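Local coordinates for protein 6-aminohexanoate-dimer hydrolase (Bacillus anthracis, PDB 4GB7) that probably hydrolyses amide bonds of 6-aminohexanoate dimers or related compounds, as a putative serine hydrolase of the beta-lactamase clan, at residues A[149-152]-A[153-157]; A[162-165]-A[166-169]; A[259-262]-A[263-267]; A[266-269]-A[270-273]. All blocks are in the same frame, centred on the assembly; numbering follows the deposited sequence.

Contact 1: A[149-152]-A[153-157]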
loop_
_atom_site.group_PDB
_atom_site.type_symbol
_atom_site.label_atom_id
_atom_site.label_comp_id
_atom_site.label_asym_id
_atom_site.label_seq_id
_atom_site.Cartn_x
_atom_site.Cartn_y
_atom_site.Cartn_z
ATOM N N ILE A 149 -5.117 -7.837 8.922
ATOM C CA ILE A 149 -6.268 -8.729 9.146
ATOM C C ILE A 149 -5.784 -10.159 9.278
ATOM O O ILE A 149 -6.306 -10.909 10.144
ATOM C CB ILE A 149 -7.392 -8.586 8.069
ATOM C CG1 ILE A 149 -7.940 -7.134 8.130
ATOM C CG2 ILE A 149 -8.511 -9.626 8.272
ATOM C CD1 ILE A 149 -8.735 -6.695 6.914
ATOM N N ILE A 150 -4.815 -10.564 8.455
ATOM C CA ILE A 150 -4.227 -11.894 8.640
ATOM C C ILE A 150 -3.665 -12.103 10.052
ATOM O O ILE A 150 -3.934 -13.141 10.730
ATOM C CB ILE A 150 -3.128 -12.193 7.608
ATOM C CG1 ILE A 150 -3.776 -12.457 6.223
ATOM C CG2 ILE A 150 -2.281 -13.405 8.044
ATOM C CD1 ILE A 150 -4.598 -13.738 6.043
ATOM N N GLN A 151 -2.945 -11.106 10.531
ATOM C CA GLN A 151 -2.354 -11.165 11.887
ATOM C C GLN A 151 -3.450 -11.262 12.948
ATOM O O GLN A 151 -3.331 -12.050 13.910
ATOM C CB GLN A 151 -1.458 -9.970 12.167
ATOM C CG GLN A 151 -0.521 -10.155 13.361
ATOM C CD GLN A 151 0.466 -11.286 13.117
ATOM O OE1 GLN A 151 1.073 -11.381 12.039
ATOM N NE2 GLN A 151 0.596 -12.175 14.082
ATOM N N SER A 152 -4.524 -10.482 12.764
ATOM C CA SER A 152 -5.676 -10.503 13.698
ATOM C C SER A 152 -6.295 -11.898 13.708
ATOM O O SER A 152 -6.550 -12.442 14.767
ATOM C CB SER A 152 -6.737 -9.472 13.326
ATOM O OG SER A 152 -6.150 -8.187 13.271
ATOM N N LEU A 153 -6.563 -12.459 12.532
ATOM C CA LEU A 153 -7.174 -13.786 12.470
ATOM C C LEU A 153 -6.315 -14.869 13.079
ATOM O O LEU A 153 -6.835 -15.833 13.731
ATOM C CB LEU A 153 -7.540 -14.127 11.022
ATOM C CG LEU A 153 -8.683 -13.358 10.369
ATOM C CD1 LEU A 153 -8.633 -13.568 8.871
ATOM C CD2 LEU A 153 -10.025 -13.792 10.907
ATOM N N ALA A 154 -5.000 -14.729 12.890
ATOM C CA ALA A 154 -4.044 -15.720 13.427
ATOM C C ALA A 154 -4.061 -15.677 14.966
ATOM O O ALA A 154 -4.196 -16.725 15.667
ATOM C CB ALA A 154 -2.653 -15.496 12.864
ATOM N N GLU A 155 -4.024 -14.468 15.495
ATOM C CA GLU A 155 -4.137 -14.264 16.950
ATOM C C GLU A 155 -5.518 -14.634 17.584
ATOM O O GLU A 155 -5.596 -14.899 18.785
ATOM C CB GLU A 155 -3.617 -12.872 17.309
ATOM C CG GLU A 155 -2.121 -12.787 16.921
ATOM C CD GLU A 155 -1.359 -11.574 17.427
ATOM O OE1 GLU A 155 -1.796 -10.890 18.376
ATOM O OE2 GLU A 155 -0.286 -11.306 16.859
ATOM N N GLU A 156 -6.573 -14.669 16.771
ATOM C CA GLU A 156 -7.924 -15.092 17.185
ATOM C C GLU A 156 -8.027 -16.615 17.067
ATOM O O GLU A 156 -9.067 -17.165 17.363
ATOM C CB GLU A 156 -9.016 -14.443 16.305
ATOM C CG GLU A 156 -9.131 -12.895 16.371
ATOM C CD GLU A 156 -9.988 -12.273 15.238
ATOM O OE1 GLU A 156 -10.704 -13.040 14.560
ATOM O OE2 GLU A 156 -9.957 -11.004 15.014
ATOM N N ASN A 157 -6.942 -17.268 16.659
ATOM C CA ASN A 157 -6.857 -18.725 16.416
ATOM C C ASN A 157 -7.784 -19.272 15.326
ATOM O O ASN A 157 -8.279 -20.403 15.402
ATOM C CB ASN A 157 -6.966 -19.466 17.741
ATOM C CG ASN A 157 -5.722 -19.241 18.591
ATOM O OD1 ASN A 157 -4.598 -19.476 18.137
ATOM N ND2 ASN A 157 -5.905 -18.723 19.776
#
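Ile149 and Leu153 lie side by side, one turn apart, near the C-terminal end of helix 143-155, which a Schellman motif closes at Asn157. CG2 of Ile149 meets CD1 of Leu153 at 4.0 Å, both chains pointing the same way. Leu153 N also bonds to Ile149 O at 2.9 Å. Ile150 adds the next helical bond, its O accepting from Ala154 N, while its side chain touches Leu257 and Ile261 of helix 251-265. Gln151 makes the polar side-chain link. Its chain bends at chi2 (63°), which brings Gln151 NE2 to OE2 of Glu155 at 3.0 Å. The amide and carboxylate planes stand 73° apart, and OE2 is approached on its anti side. The same OE2 bonds to Ser332 OG, so two partners hold this carboxylate. Ser152 turns its OG back to Ala148 O. Ser152 O takes the N-H of Glu156 at 3.0 Å, with a bent bond as the helix ends. The extended Glu156 chain passes this carbonyl, and its OE2 forms a salt bridge with Arg276 of helix 269-278. CG of Glu156 comes within 3.1 Å of Ser152 O.

Contact 2: A[162-165]-A[166-169]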
loop_
_atom_site.group_PDB
_atom_site.type_symbol
_atom_site.label_atom_id
_atom_site.label_comp_id
_atom_site.label_asym_id
_atom_site.label_seq_id
_atom_site.Cartn_x
_atom_site.Cartn_y
_atom_site.Cartn_z
ATOM N N GLU A 162 1.648 -20.886 10.065
ATOM C CA GLU A 162 2.604 -21.900 9.644
ATOM C C GLU A 162 1.962 -23.002 8.805
ATOM O O GLU A 162 2.663 -23.903 8.318
ATOM C CB GLU A 162 3.321 -22.485 10.874
ATOM C CG GLU A 162 4.289 -21.526 11.553
ATOM C CD GLU A 162 5.249 -20.813 10.595
ATOM O OE1 GLU A 162 5.786 -21.474 9.677
ATOM O OE2 GLU A 162 5.474 -19.584 10.756
ATOM N N LYS A 163 0.636 -22.932 8.629
ATOM C CA LYS A 163 -0.052 -23.803 7.694
ATOM C C LYS A 163 0.028 -23.250 6.268
ATOM O O LYS A 163 0.311 -22.046 6.053
ATOM C CB LYS A 163 -1.485 -24.040 8.172
ATOM C CG LYS A 163 -1.537 -24.913 9.407
ATOM C CD LYS A 163 -2.962 -25.211 9.827
ATOM C CE LYS A 163 -2.945 -26.065 11.077
ATOM N NZ LYS A 163 -4.330 -26.420 11.533
ATOM N N THR A 164 -0.184 -24.129 5.297
ATOM C CA THR A 164 -0.153 -23.774 3.893
ATOM C C THR A 164 -1.450 -23.096 3.493
ATOM O O THR A 164 -2.511 -23.359 4.039
ATOM C CB THR A 164 0.006 -25.016 2.979
ATOM O OG1 THR A 164 -1.059 -25.948 3.223
ATOM C CG2 THR A 164 1.378 -25.678 3.181
ATOM N N ALA A 165 -1.358 -22.214 2.506
ATOM C CA ALA A 165 -2.537 -21.566 1.973
ATOM C C ALA A 165 -3.585 -22.549 1.475
ATOM O O ALA A 165 -4.781 -22.273 1.602
ATOM C CB ALA A 165 -2.172 -20.557 0.864
ATOM N N ASP A 166 -3.170 -23.690 0.907
ATOM C CA ASP A 166 -4.118 -24.646 0.375
ATOM C C ASP A 166 -4.788 -25.472 1.467
ATOM O O ASP A 166 -5.713 -26.244 1.188
ATOM C CB ASP A 166 -3.520 -25.513 -0.765
ATOM C CG ASP A 166 -2.351 -26.398 -0.326
ATOM O OD1 ASP A 166 -2.152 -26.628 0.886
ATOM O OD2 ASP A 166 -1.641 -26.908 -1.241
ATOM N N THR A 167 -4.397 -25.223 2.715
ATOM C CA THR A 167 -5.156 -25.736 3.869
ATOM C C THR A 167 -6.531 -25.025 3.914
ATOM O O THR A 167 -7.553 -25.606 4.280
ATOM C CB THR A 167 -4.398 -25.523 5.199
ATOM O OG1 THR A 167 -3.153 -26.279 5.192
ATOM C CG2 THR A 167 -5.291 -25.944 6.420
ATOM N N TYR A 168 -6.530 -23.759 3.506
ATOM C CA TYR A 168 -7.704 -22.943 3.603
ATOM C C TYR A 168 -8.385 -22.749 2.269
ATOM O O TYR A 168 -9.601 -22.576 2.232
ATOM C CB TYR A 168 -7.363 -21.591 4.213
ATOM C CG TYR A 168 -6.717 -21.728 5.552
ATOM C CD1 TYR A 168 -7.435 -22.233 6.631
ATOM C CD2 TYR A 168 -5.371 -21.465 5.736
ATOM C CE1 TYR A 168 -6.838 -22.377 7.865
ATOM C CE2 TYR A 168 -4.757 -21.612 6.959
ATOM C CZ TYR A 168 -5.485 -22.120 8.018
ATOM O OH TYR A 168 -4.911 -22.270 9.261
ATOM N N ILE A 169 -7.591 -22.733 1.179
ATOM C CA ILE A 169 -8.131 -22.552 -0.170
ATOM C C ILE A 169 -7.927 -23.860 -0.956
ATOM O O ILE A 169 -6.885 -24.089 -1.540
ATOM C CB ILE A 169 -7.450 -21.382 -0.910
ATOM C CG1 ILE A 169 -7.422 -20.098 -0.039
ATOM C CG2 ILE A 169 -8.153 -21.222 -2.260
ATOM C CD1 ILE A 169 -8.772 -19.543 0.346
#
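Thr164 OG1 has two polar neighbours. It donates to Asp166 OD1 at 2.7 Å, meeting that oxygen almost head-on along its C-O bond. Thr167 OG1 lies 2.9 Å from Thr164 OG1, a probable second bond whose proton is not settled. The hydroxyl of Thr164 sits between its own backbone N and carbonyl carbon (chi1 57°), which turns it toward the aspartate. The other carboxylate oxygen, Asp166 OD2, accepts from Asn174 N, so both ends of the group are tied down. The backbone then winds into helix 165-168, which is short and weakly bonded. Thr167 N bonds to Thr164 O at 3.0 Å, from well above the carbonyl plane. Ala165 O accepts two N-H groups. Ile169 N reaches Ala165 O at 2.9 Å in the carbonyl plane, and Tyr168 N reaches Ala165 O at 3.0 Å from above that plane. Helix 251-265 lies against this turn through Ile169 and Tyr168. Lys163 and Tyr168 cross at about a right angle. CD of Lys163 touches the phenol OH of Tyr168 at 3.6 Å, and that hydroxyl bonds to Asp160 N. The methyl CG2 of Thr167 sits over the centre of the Tyr168 ring, 4.1 Å above its plane.

Contact 3: A[259-262]-A[263-267]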
loop_
_atom_site.group_PDB
_atom_site.type_symbol
_atom_site.label_atom_id
_atom_site.label_comp_id
_atom_site.label_asym_id
_atom_site.label_seq_id
_atom_site.Cartn_x
_atom_site.Cartn_y
_atom_site.Cartn_z
ATOM N N TRP A 259 -7.814 -14.003 -0.216
ATOM C CA TRP A 259 -8.712 -15.110 -0.474
ATOM C C TRP A 259 -8.945 -15.907 0.784
ATOM O O TRP A 259 -10.070 -16.249 1.100
ATOM C CB TRP A 259 -8.154 -15.977 -1.601
ATOM C CG TRP A 259 -9.091 -16.950 -2.243
ATOM C CD1 TRP A 259 -10.419 -17.255 -1.910
ATOM C CD2 TRP A 259 -8.790 -17.749 -3.414
ATOM N NE1 TRP A 259 -10.946 -18.185 -2.788
ATOM C CE2 TRP A 259 -9.992 -18.545 -3.704
ATOM C CE3 TRP A 259 -7.676 -17.894 -4.221
ATOM C CZ2 TRP A 259 -10.047 -19.406 -4.781
ATOM C CZ3 TRP A 259 -7.736 -18.768 -5.301
ATOM C CH2 TRP A 259 -8.894 -19.518 -5.566
ATOM N N ILE A 260 -7.905 -16.096 1.576
ATOM C CA ILE A 260 -8.037 -16.749 2.868
ATOM C C ILE A 260 -8.954 -15.951 3.807
ATOM O O ILE A 260 -9.862 -16.514 4.431
ATOM C CB ILE A 260 -6.669 -16.972 3.526
ATOM C CG1 ILE A 260 -5.844 -17.961 2.682
ATOM C CG2 ILE A 260 -6.798 -17.487 4.956
ATOM C CD1 ILE A 260 -4.396 -18.065 3.064
ATOM N N ILE A 261 -8.747 -14.639 3.883
ATOM C CA ILE A 261 -9.632 -13.788 4.693
ATOM C C ILE A 261 -11.100 -14.026 4.323
ATOM O O ILE A 261 -11.965 -14.214 5.208
ATOM C CB ILE A 261 -9.269 -12.304 4.551
ATOM C CG1 ILE A 261 -7.880 -12.031 5.158
ATOM C CG2 ILE A 261 -10.312 -11.385 5.219
ATOM C CD1 ILE A 261 -7.312 -10.668 4.859
ATOM N N ARG A 262 -11.394 -13.972 3.029
ATOM C CA ARG A 262 -12.771 -14.073 2.558
ATOM C C ARG A 262 -13.342 -15.434 2.892
ATOM O O ARG A 262 -14.463 -15.548 3.355
ATOM C CB ARG A 262 -12.855 -13.815 1.075
ATOM C CG ARG A 262 -12.469 -12.412 0.593
ATOM C CD ARG A 262 -12.403 -12.344 -0.919
ATOM N NE ARG A 262 -11.815 -11.078 -1.361
ATOM C CZ ARG A 262 -10.613 -10.930 -1.917
ATOM N NH1 ARG A 262 -9.878 -11.981 -2.296
ATOM N NH2 ARG A 262 -10.183 -9.726 -2.246
ATOM N N THR A 263 -12.567 -16.468 2.647
ATOM C CA THR A 263 -13.018 -17.821 2.912
ATOM C C THR A 263 -13.276 -18.082 4.381
ATOM O O THR A 263 -14.333 -18.679 4.751
ATOM C CB THR A 263 -12.008 -18.839 2.361
ATOM O OG1 THR A 263 -11.921 -18.677 0.948
ATOM C CG2 THR A 263 -12.463 -20.285 2.647
ATOM N N ILE A 264 -12.300 -17.717 5.218
ATOM C CA ILE A 264 -12.459 -17.869 6.702
ATOM C C ILE A 264 -13.656 -17.089 7.286
ATOM O O ILE A 264 -14.429 -17.613 8.071
ATOM C CB ILE A 264 -11.160 -17.540 7.456
ATOM C CG1 ILE A 264 -10.064 -18.568 7.115
ATOM C CG2 ILE A 264 -11.385 -17.385 8.963
ATOM C CD1 ILE A 264 -10.205 -19.918 7.765
ATOM N N THR A 265 -13.810 -15.836 6.888
ATOM C CA THR A 265 -14.768 -14.952 7.519
ATOM C C THR A 265 -16.124 -14.955 6.857
ATOM O O THR A 265 -17.125 -14.521 7.467
ATOM C CB THR A 265 -14.247 -13.506 7.509
ATOM O OG1 THR A 265 -14.210 -13.011 6.172
ATOM C CG2 THR A 265 -12.892 -13.402 8.175
ATOM N N GLY A 266 -16.190 -15.430 5.619
ATOM C CA GLY A 266 -17.437 -15.404 4.887
ATOM C C GLY A 266 -17.887 -13.999 4.496
ATOM O O GLY A 266 -19.056 -13.802 4.136
ATOM N N LYS A 267 -16.959 -13.040 4.529
ATOM C CA LYS A 267 -17.252 -11.622 4.227
ATOM C C LYS A 267 -16.248 -11.130 3.196
ATOM O O LYS A 267 -15.193 -11.729 3.043
ATOM C CB LYS A 267 -17.133 -10.776 5.498
ATOM C CG LYS A 267 -18.146 -11.116 6.596
ATOM C CD LYS A 267 -17.869 -10.409 7.897
ATOM C CE LYS A 267 -19.011 -10.609 8.896
ATOM N NZ LYS A 267 -18.834 -9.766 10.106
#
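Ile260 and Ile264 run side by side on the packed side of the helix, CG2 of Ile260 at 4.1 Å from CG1 of Ile264. Ile260 also leans on Ala165, and Ile264 on Tyr168. Ile261 is buried and touches helices 143-155 and 269-278. Its carbonyl O is held twice by Thr265. The backbone N of Thr265 bonds to Ile261 O at 3.0 Å, and OG1 of Thr265 to Ile261 O at 2.7 Å, from opposite faces of the carbonyl plane. With chi1 at 68°, OG1 of Thr265 faces the preceding turn and Ile261 O. These bonds belong to the last turn of helix 251-265. Gly266 ends it with positive phi, its N still bonded to Arg262 O. Thr265 OG1 also accepts from Lys267 N at 3.2 Å, an ST turn that leads the chain out of the helix. Here CA of Arg262 makes a CA-H...O contact with Lys267 O. Thr263, Gly266 and Lys267 form the solvent side. Thr263 OG1 sits 3.1 Å from Trp259 O, its proton not settled, and 3.5 Å from CD1 of the buried Trp259 ring, which stacks on Tyr231. Lys267 extends away from the helix to a salt bridge with Glu275. Arg262, by contrast, is buried, its guanidinium paired with Glu297 and bonded to Tyr231 OH.

Contact 4: A[266-269]-A[270-273]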
loop_
_atom_site.group_PDB
_atom_site.type_symbol
_atom_site.label_atom_id
_atom_site.label_comp_id
_atom_site.label_asym_id
_atom_site.label_seq_id
_atom_site.Cartn_x
_atom_site.Cartn_y
_atom_site.Cartn_z
ATOM N N GLY A 266 -16.190 -15.430 5.619
ATOM C CA GLY A 266 -17.437 -15.404 4.887
ATOM C C GLY A 266 -17.887 -13.999 4.496
ATOM O O GLY A 266 -19.056 -13.802 4.136
ATOM N N LYS A 267 -16.959 -13.040 4.529
ATOM C CA LYS A 267 -17.252 -11.622 4.227
ATOM C C LYS A 267 -16.248 -11.130 3.196
ATOM O O LYS A 267 -15.193 -11.729 3.043
ATOM C CB LYS A 267 -17.133 -10.776 5.498
ATOM C CG LYS A 267 -18.146 -11.116 6.596
ATOM C CD LYS A 267 -17.869 -10.409 7.897
ATOM C CE LYS A 267 -19.011 -10.609 8.896
ATOM N NZ LYS A 267 -18.834 -9.766 10.106
ATOM N N SER A 268 -16.579 -10.047 2.490
ATOM C CA SER A 268 -15.673 -9.514 1.489
ATOM C C SER A 268 -14.444 -8.898 2.159
ATOM O O SER A 268 -14.424 -8.648 3.369
ATOM C CB SER A 268 -16.377 -8.474 0.604
ATOM O OG SER A 268 -16.655 -7.328 1.381
ATOM N N LEU A 269 -13.408 -8.615 1.383
ATOM C CA LEU A 269 -12.248 -7.953 1.983
ATOM C C LEU A 269 -12.691 -6.540 2.419
ATOM O O LEU A 269 -12.268 -6.064 3.485
ATOM C CB LEU A 269 -11.079 -7.859 0.992
ATOM C CG LEU A 269 -9.802 -7.268 1.610
ATOM C CD1 LEU A 269 -9.283 -8.023 2.847
ATOM C CD2 LEU A 269 -8.742 -7.165 0.497
ATOM N N ALA A 270 -13.518 -5.878 1.604
ATOM C CA ALA A 270 -13.969 -4.534 1.893
ATOM C C ALA A 270 -14.730 -4.516 3.213
ATOM O O ALA A 270 -14.515 -3.634 4.028
ATOM C CB ALA A 270 -14.805 -3.935 0.765
ATOM N N GLU A 271 -15.572 -5.517 3.445
ATOM C CA GLU A 271 -16.353 -5.584 4.690
ATOM C C GLU A 271 -15.465 -5.833 5.894
ATOM O O GLU A 271 -15.661 -5.227 6.967
ATOM C CB GLU A 271 -17.412 -6.660 4.576
ATOM C CG GLU A 271 -18.553 -6.246 3.675
ATOM C CD GLU A 271 -19.409 -7.404 3.119
ATOM O OE1 GLU A 271 -19.125 -8.655 3.266
ATOM O OE2 GLU A 271 -20.422 -7.036 2.497
ATOM N N ASN A 272 -14.472 -6.717 5.722
ATOM C CA ASN A 272 -13.478 -6.955 6.752
ATOM C C ASN A 272 -12.714 -5.689 7.099
ATOM O O ASN A 272 -12.527 -5.364 8.273
ATOM C CB ASN A 272 -12.521 -8.099 6.348
ATOM C CG ASN A 272 -13.059 -9.463 6.708
ATOM O OD1 ASN A 272 -13.002 -9.815 7.886
ATOM N ND2 ASN A 272 -13.576 -10.235 5.723
ATOM N N VAL A 273 -12.231 -4.967 6.095
ATOM C CA VAL A 273 -11.469 -3.784 6.385
ATOM C C VAL A 273 -12.342 -2.741 7.068
ATOM O O VAL A 273 -11.898 -2.060 8.015
ATOM C CB VAL A 273 -10.788 -3.196 5.110
ATOM C CG1 VAL A 273 -10.176 -1.823 5.410
ATOM C CG2 VAL A 273 -9.752 -4.162 4.566
HETATM O O HOH W 1 -21.005 -11.563 3.291
#
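Ser268 lays its OG against the start of the Glu271 side chain, 3.2 Å from CG of Glu271. The same Ser268 OG accepts from Glu271 N at 3.0 Å. In return, Ser268 N donates to Glu271 OE1 at 3.0 Å, in a nearly straight bond of 171° that comes from above the carboxylate plane. The two reciprocal bonds form a capping box at the N terminus of helix 269-278, with Ser268 as N-cap. Chi1 of Glu271 (-74°) sets CG beside the backbone N, and the extended remainder of the chain reaches Ser268 N. A water bonds to Gly266 O and weakly to Glu271 OE1. Ser268 O accepts two N-H groups from one residue. Asn272 N bonds to Ser268 O at 3.0 Å, and Asn272 ND2 bonds to Ser268 O at 3.0 Å from the opposite face of the carbonyl plane. The asparagine amide is fixed at both ends, since ND2 also bonds to Thr265 OG1 and OD1 accepts from Arg276 NE. CB of Lys267 rests 3.6 Å from ND2 of Asn272. On the apolar side, CD1 of Leu269 approaches CG2 of Val273 at 4.3 Å, and Val273 N bonds to Leu269 O. Leu269 packs on helix 251-265, Asn272 and Val273 meet Ile149 of helix 143-155, and Ala270 and Val273 lie against strands 287-290 and 66-69.

In the fold
Contact 1 comes first along the chain and finishes helix 143-155. A short loop then leads to contact 2, which forms the turn of helix 165-168. Contacts 1 and 2 do not touch; their nearest atoms are about 7 Å apart. Contact 3 finishes helix 251-265 and touches both, packing on contact 1 through Ile261 and on contact 2 through Thr263 and Trp259. Contact 4 shares Gly266 and Lys267 with contact 3 and starts helix 269-278, so the two join consecutive helices. Contacts 1, 2 and 3 follow in series, and contact 4 begins where contact 3 ends; none nests within another. Contact 4 also reaches contact 1 through Val273, bringing helices 143-155, 251-265 and 269-278 together.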